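Local coordinates for protein alkaline phosphatase (Thermus thermophilus, PDB 7KWD) that probably hydrolyses phosphate monoesters as a homodimeric, metal-dependent alkaline phosphatase that binds two zinc ions and one magnesium ion, at residues Ala253-Leu258 with Glu298-Phe303; Arg39-Phe44 with Lys123-Ala128. All blocks are in the same frame, centred on the assembly; numbering follows the deposited sequence.

Contacts 1 and 2 are both buried and apolar, and they lie on either side of strand 40-46. Contact 1 joins two helices, 247-259 and 283-306, on the face where I42 and F44 point; contact 2 sets L41 and V43 on the other face against the start of helix 125-131. The two meet through the strand: L300 CD1 packs 3.6 Å from F44 CD2, and L255 CD1 lies 4.1 Å from I42 CD1. Neither contact has a hydrogen bond between its segments. In contact 1 a leucine covers an aromatic face, whereas contact 2 brings aliphatic methyls to two phenylalanines, one at its edge and one obliquely.

Contact 1 (Ala253-Leu258 with Glu298-Phe303); sequences AALPRL and ELLTAF
L300 is the first residue of 298-303 to touch 253-258, and it does so methyl to methyl: its CD2 lies 4.2 Å from CD2 of L255. Its other methyl, CD1, packs on F44 and I42 of strand 40-46, so only CD2 is turned to L255. One turn further on, F303 supplies the larger surface. Its CG is anti to the backbone N (chi1 -175°), which carries the ring out across the gap to L255, where the two side chains cross obliquely. CD1 of L255 sits 4.2 Å from the centroid of the F303 ring and only 6° off the ring normal, a CH-pi contact over the middle of the face. CG of L255 follows at 3.8 Å from CD2 of F303, while the other methyl, CD2, slips to the root of the ring, 3.9 Å from CB of F303. With F303 cut back to an alanine, L255 CD1 is likely to lose the aromatic face it rests on, and a gap would probably open beside it. On the far side of helix 247-259, R257 NH1 donates to A253 O at 2.9 Å, with the oxygen in the guanidinium plane; R257 NE binds A219 O. Polar bonding is thus kept off the interface, and segments 253-258 and 298-303 are joined by dispersion and a CH-pi contact, with no hydrogen bond between them, which demands close fit rather than charge.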
loop_
_atom_site.group_PDB
_atom_site.type_symbol
_atom_site.label_atom_id
_atom_site.label_comp_id
_atom_site.label_asym_id
_atom_site.label_seq_id
_atom_site.Cartn_x
_atom_site.Cartn_y
_atom_site.Cartn_z
ATOM N N ALA A 253 29.276 14.259 -1.274
ATOM C CA ALA A 253 30.534 14.250 -0.537
ATOM C C ALA A 253 31.000 12.836 -0.234
ATOM O O ALA A 253 32.205 12.564 -0.229
ATOM C CB ALA A 253 30.390 15.046 0.769
ATOM N N ALA A 254 30.073 11.920 0.035
ATOM C CA ALA A 254 30.484 10.595 0.480
ATOM C C ALA A 254 30.924 9.718 -0.680
ATOM O O ALA A 254 31.895 8.965 -0.566
ATOM C CB ALA A 254 29.339 9.916 1.230
ATOM N N LEU A 255 30.206 9.780 -1.782
ATOM C CA LEU A 255 30.390 8.792 -2.838
ATOM C C LEU A 255 31.798 8.818 -3.397
ATOM O O LEU A 255 32.443 7.760 -3.439
ATOM C CB LEU A 255 29.337 9.047 -3.914
ATOM C CG LEU A 255 28.955 7.958 -4.896
ATOM C CD1 LEU A 255 28.624 6.647 -4.242
ATOM C CD2 LEU A 255 27.738 8.518 -5.679
ATOM N N PRO A 256 32.343 9.955 -3.815
ATOM C CA PRO A 256 33.723 9.943 -4.320
ATOM C C PRO A 256 34.748 9.468 -3.308
ATOM O O PRO A 256 35.738 8.854 -3.718
ATOM C CB PRO A 256 33.973 11.401 -4.733
ATOM C CG PRO A 256 32.863 12.215 -4.107
ATOM C CD PRO A 256 31.711 11.290 -3.834
ATOM N N ARG A 257 34.550 9.713 -2.002
ATOM C CA ARG A 257 35.512 9.231 -1.014
ATOM C C ARG A 257 35.471 7.717 -0.909
ATOM O O ARG A 257 36.508 7.054 -0.886
ATOM C CB ARG A 257 35.218 9.840 0.352
ATOM C CG ARG A 257 35.423 11.341 0.380
ATOM C CD ARG A 257 34.946 11.962 1.699
ATOM N NE ARG A 257 35.584 13.255 1.954
ATOM C CZ ARG A 257 35.180 14.411 1.435
ATOM N NH1 ARG A 257 34.141 14.478 0.617
ATOM N NH2 ARG A 257 35.837 15.519 1.726
ATOM N N LEU A 258 34.278 7.148 -0.842
ATOM C CA LEU A 258 34.178 5.697 -0.752
ATOM C C LEU A 258 34.691 5.055 -2.027
ATOM O O LEU A 258 35.393 4.041 -1.978
ATOM C CB LEU A 258 32.727 5.303 -0.459
ATOM C CG LEU A 258 32.167 5.931 0.818
ATOM C CD1 LEU A 258 30.668 5.745 0.960
ATOM C CD2 LEU A 258 32.901 5.286 1.993
ATOM N N GLU A 298 18.981 9.661 -8.799
ATOM C CA GLU A 298 19.582 10.019 -10.064
ATOM C C GLU A 298 21.079 10.008 -9.935
ATOM O O GLU A 298 21.774 9.483 -10.806
ATOM C CB GLU A 298 19.065 11.382 -10.494
ATOM C CG GLU A 298 17.627 11.266 -10.973
ATOM C CD GLU A 298 17.051 12.540 -11.545
ATOM O OE1 GLU A 298 17.435 13.629 -11.067
ATOM O OE2 GLU A 298 16.185 12.438 -12.449
ATOM N N LEU A 299 21.585 10.506 -8.808
ATOM C CA LEU A 299 23.011 10.452 -8.536
ATOM C C LEU A 299 23.515 9.021 -8.432
ATOM O O LEU A 299 24.560 8.666 -8.985
ATOM C CB LEU A 299 23.301 11.198 -7.239
ATOM C CG LEU A 299 24.544 12.059 -7.313
ATOM C CD1 LEU A 299 24.347 13.154 -8.360
ATOM C CD2 LEU A 299 24.761 12.620 -5.932
ATOM N N LEU A 300 22.795 8.181 -7.680
ATOM C CA LEU A 300 23.276 6.831 -7.434
ATOM C C LEU A 300 23.224 5.993 -8.699
ATOM O O LEU A 300 24.121 5.184 -8.938
ATOM C CB LEU A 300 22.447 6.190 -6.321
ATOM C CG LEU A 300 22.578 6.875 -4.961
ATOM C CD1 LEU A 300 21.724 6.164 -3.910
ATOM C CD2 LEU A 300 24.056 6.974 -4.510
ATOM N N THR A 301 22.167 6.135 -9.508
ATOM C CA THR A 301 22.098 5.328 -10.723
ATOM C C THR A 301 23.166 5.772 -11.719
ATOM O O THR A 301 23.824 4.942 -12.355
ATOM C CB THR A 301 20.708 5.383 -11.352
ATOM O OG1 THR A 301 20.326 6.731 -11.629
ATOM C CG2 THR A 301 19.706 4.741 -10.442
ATOM N N ALA A 302 23.410 7.071 -11.815
ATOM C CA ALA A 302 24.472 7.529 -12.707
ATOM C C ALA A 302 25.820 6.987 -12.256
ATOM O O ALA A 302 26.638 6.591 -13.088
ATOM C CB ALA A 302 24.478 9.054 -12.781
ATOM N N PHE A 303 26.058 6.919 -10.943
ATOM C CA PHE A 303 27.269 6.256 -10.461
ATOM C C PHE A 303 27.309 4.775 -10.866
ATOM O O PHE A 303 28.342 4.270 -11.323
ATOM C CB PHE A 303 27.397 6.385 -8.945
ATOM C CG PHE A 303 28.694 5.823 -8.410
ATOM C CD1 PHE A 303 28.782 4.492 -8.039
ATOM C CD2 PHE A 303 29.829 6.608 -8.319
ATOM C CE1 PHE A 303 29.964 3.961 -7.576
ATOM C CE2 PHE A 303 31.015 6.085 -7.849
ATOM C CZ PHE A 303 31.086 4.751 -7.485
#

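Contact 2 (Arg39-Phe44 with Lys123-Ala128); sequences RNLIVF and KPFFAA
The carbonyl oxygen of P124 accepts two backbone N-H groups, that of A128 at 3.2 Å and, weakly, that of A127 at 3.0 Å, and so opens the helix that carries F125 and F126 to strand 40-46. P124 holds the N-cap position, and the two phenylalanines right after it reach L41 and V43. With chi1 at 175°, L41 extends away from its own backbone N and brings CD2 to within 3.8 Å of CE2 of F125; the methyl approaches the ring at a slant. V43, two residues along the same strand face, offers CG2 to CZ of F126 at 4.4 Å, a looser touch at the ring edge and near its plane. F125 CD2 also lies at the edge of the F126 ring, in its plane. This is the layered alpha/beta core of the alkaline phosphatase family: strand 40-46 runs between the parallel strands 265-271 and 310-325, and it leads straight to D47, a ligand of both magnesium and zinc, while the side chain of V43 is about 11 Å from the bound magnesium ion. M464 of helix 459-468 touches L41, V43 and F125, and the F126 ring meets F152 edge-to-face and touches V266 and Q268 of the neighbouring strand.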
loop_
_atom_site.group_PDB
_atom_site.type_symbol
_atom_site.label_atom_id
_atom_site.label_comp_id
_atom_site.label_asym_id
_atom_site.label_seq_id
_atom_site.Cartn_x
_atom_site.Cartn_y
_atom_site.Cartn_z
ATOM N N ARG A 39 31.750 -5.733 -6.569
ATOM C CA ARG A 39 32.754 -5.238 -5.640
ATOM C C ARG A 39 32.207 -4.189 -4.682
ATOM O O ARG A 39 32.707 -4.070 -3.562
ATOM C CB ARG A 39 33.961 -4.626 -6.381
ATOM C CG ARG A 39 35.266 -4.671 -5.521
ATOM C CD ARG A 39 36.497 -3.982 -6.169
ATOM N NE ARG A 39 36.096 -2.716 -6.747
ATOM C CZ ARG A 39 36.678 -1.542 -6.527
ATOM N NH1 ARG A 39 37.748 -1.452 -5.744
ATOM N NH2 ARG A 39 36.165 -0.453 -7.116
ATOM N N ASN A 40 31.210 -3.416 -5.108
ATOM C CA ASN A 40 30.668 -2.319 -4.315
ATOM C C ASN A 40 29.161 -2.498 -4.168
ATOM O O ASN A 40 28.494 -3.044 -5.044
ATOM C CB ASN A 40 30.956 -0.958 -4.946
ATOM C CG ASN A 40 32.421 -0.750 -5.243
ATOM O OD1 ASN A 40 33.288 -0.993 -4.401
ATOM N ND2 ASN A 40 32.710 -0.299 -6.448
ATOM N N LEU A 41 28.634 -2.003 -3.051
ATOM C CA LEU A 41 27.225 -2.162 -2.704
ATOM C C LEU A 41 26.750 -0.838 -2.148
ATOM O O LEU A 41 27.338 -0.320 -1.194
ATOM C CB LEU A 41 27.037 -3.261 -1.658
ATOM C CG LEU A 41 25.627 -3.455 -1.114
ATOM C CD1 LEU A 41 24.721 -3.995 -2.200
ATOM C CD2 LEU A 41 25.684 -4.403 0.072
ATOM N N ILE A 42 25.678 -0.317 -2.717
ATOM C CA ILE A 42 24.985 0.854 -2.182
ATOM C C ILE A 42 23.600 0.394 -1.784
ATOM O O ILE A 42 22.913 -0.257 -2.589
ATOM C CB ILE A 42 24.901 2.001 -3.209
ATOM C CG1 ILE A 42 26.296 2.328 -3.740
ATOM C CG2 ILE A 42 24.267 3.210 -2.568
ATOM C CD1 ILE A 42 26.333 3.296 -4.882
ATOM N N VAL A 43 23.196 0.702 -0.555
ATOM C CA VAL A 43 21.855 0.382 -0.066
ATOM C C VAL A 43 21.145 1.700 0.248
ATOM O O VAL A 43 21.575 2.441 1.135
ATOM C CB VAL A 43 21.892 -0.525 1.176
ATOM C CG1 VAL A 43 20.471 -0.928 1.585
ATOM C CG2 VAL A 43 22.771 -1.791 0.960
ATOM N N PHE A 44 20.053 1.971 -0.455
ATOM C CA PHE A 44 19.299 3.222 -0.343
ATOM C C PHE A 44 17.984 2.849 0.335
ATOM O O PHE A 44 17.106 2.234 -0.284
ATOM C CB PHE A 44 19.106 3.857 -1.719
ATOM C CG PHE A 44 18.546 5.252 -1.679
ATOM C CD1 PHE A 44 18.266 5.904 -0.514
ATOM C CD2 PHE A 44 18.236 5.899 -2.897
ATOM C CE1 PHE A 44 17.705 7.159 -0.487
ATOM C CE2 PHE A 44 17.701 7.198 -2.882
ATOM C CZ PHE A 44 17.438 7.825 -1.670
ATOM N N LYS A 123 26.112 -10.146 14.213
ATOM C CA LYS A 123 27.119 -9.450 13.430
ATOM C C LYS A 123 26.441 -8.834 12.232
ATOM O O LYS A 123 25.956 -9.579 11.363
ATOM C CB LYS A 123 28.214 -10.412 12.982
ATOM C CG LYS A 123 29.411 -9.747 12.313
ATOM C CD LYS A 123 30.440 -10.836 12.049
ATOM C CE LYS A 123 31.627 -10.357 11.260
ATOM N NZ LYS A 123 32.576 -11.502 11.034
ATOM N N PRO A 124 26.354 -7.514 12.137
ATOM C CA PRO A 124 25.644 -6.893 11.020
ATOM C C PRO A 124 26.546 -6.704 9.809
ATOM O O PRO A 124 27.776 -6.653 9.908
ATOM C CB PRO A 124 25.214 -5.530 11.596
ATOM C CG PRO A 124 26.289 -5.198 12.630
ATOM C CD PRO A 124 26.925 -6.505 13.069
ATOM N N PHE A 125 25.891 -6.536 8.664
ATOM C CA PHE A 125 26.558 -6.755 7.381
ATOM C C PHE A 125 27.684 -5.770 7.127
ATOM O O PHE A 125 28.713 -6.142 6.554
ATOM C CB PHE A 125 25.545 -6.703 6.220
ATOM C CG PHE A 125 26.140 -7.137 4.941
ATOM C CD1 PHE A 125 26.421 -8.469 4.733
ATOM C CD2 PHE A 125 26.516 -6.211 3.982
ATOM C CE1 PHE A 125 27.053 -8.886 3.567
ATOM C CE2 PHE A 125 27.133 -6.613 2.823
ATOM C CZ PHE A 125 27.413 -7.956 2.627
ATOM N N PHE A 126 27.521 -4.500 7.490
ATOM C CA PHE A 126 28.620 -3.588 7.153
ATOM C C PHE A 126 29.842 -3.833 8.051
ATOM O O PHE A 126 30.975 -3.493 7.674
ATOM C CB PHE A 126 28.176 -2.126 7.257
ATOM C CG PHE A 126 27.380 -1.636 6.074
ATOM C CD1 PHE A 126 26.916 -2.519 5.101
ATOM C CD2 PHE A 126 27.132 -0.285 5.915
ATOM C CE1 PHE A 126 26.204 -2.048 3.985
ATOM C CE2 PHE A 126 26.396 0.193 4.809
ATOM C CZ PHE A 126 25.941 -0.687 3.851
ATOM N N ALA A 127 29.641 -4.407 9.238
ATOM C CA ALA A 127 30.790 -4.840 10.027
ATOM C C ALA A 127 31.533 -5.975 9.319
ATOM O O ALA A 127 32.771 -5.962 9.203
ATOM C CB ALA A 127 30.313 -5.233 11.427
ATOM N N ALA A 128 30.792 -6.941 8.781
ATOM C CA ALA A 128 31.422 -7.981 7.992
ATOM C C ALA A 128 32.162 -7.403 6.798
ATOM O O ALA A 128 33.234 -7.879 6.435
ATOM C CB ALA A 128 30.377 -8.980 7.497
#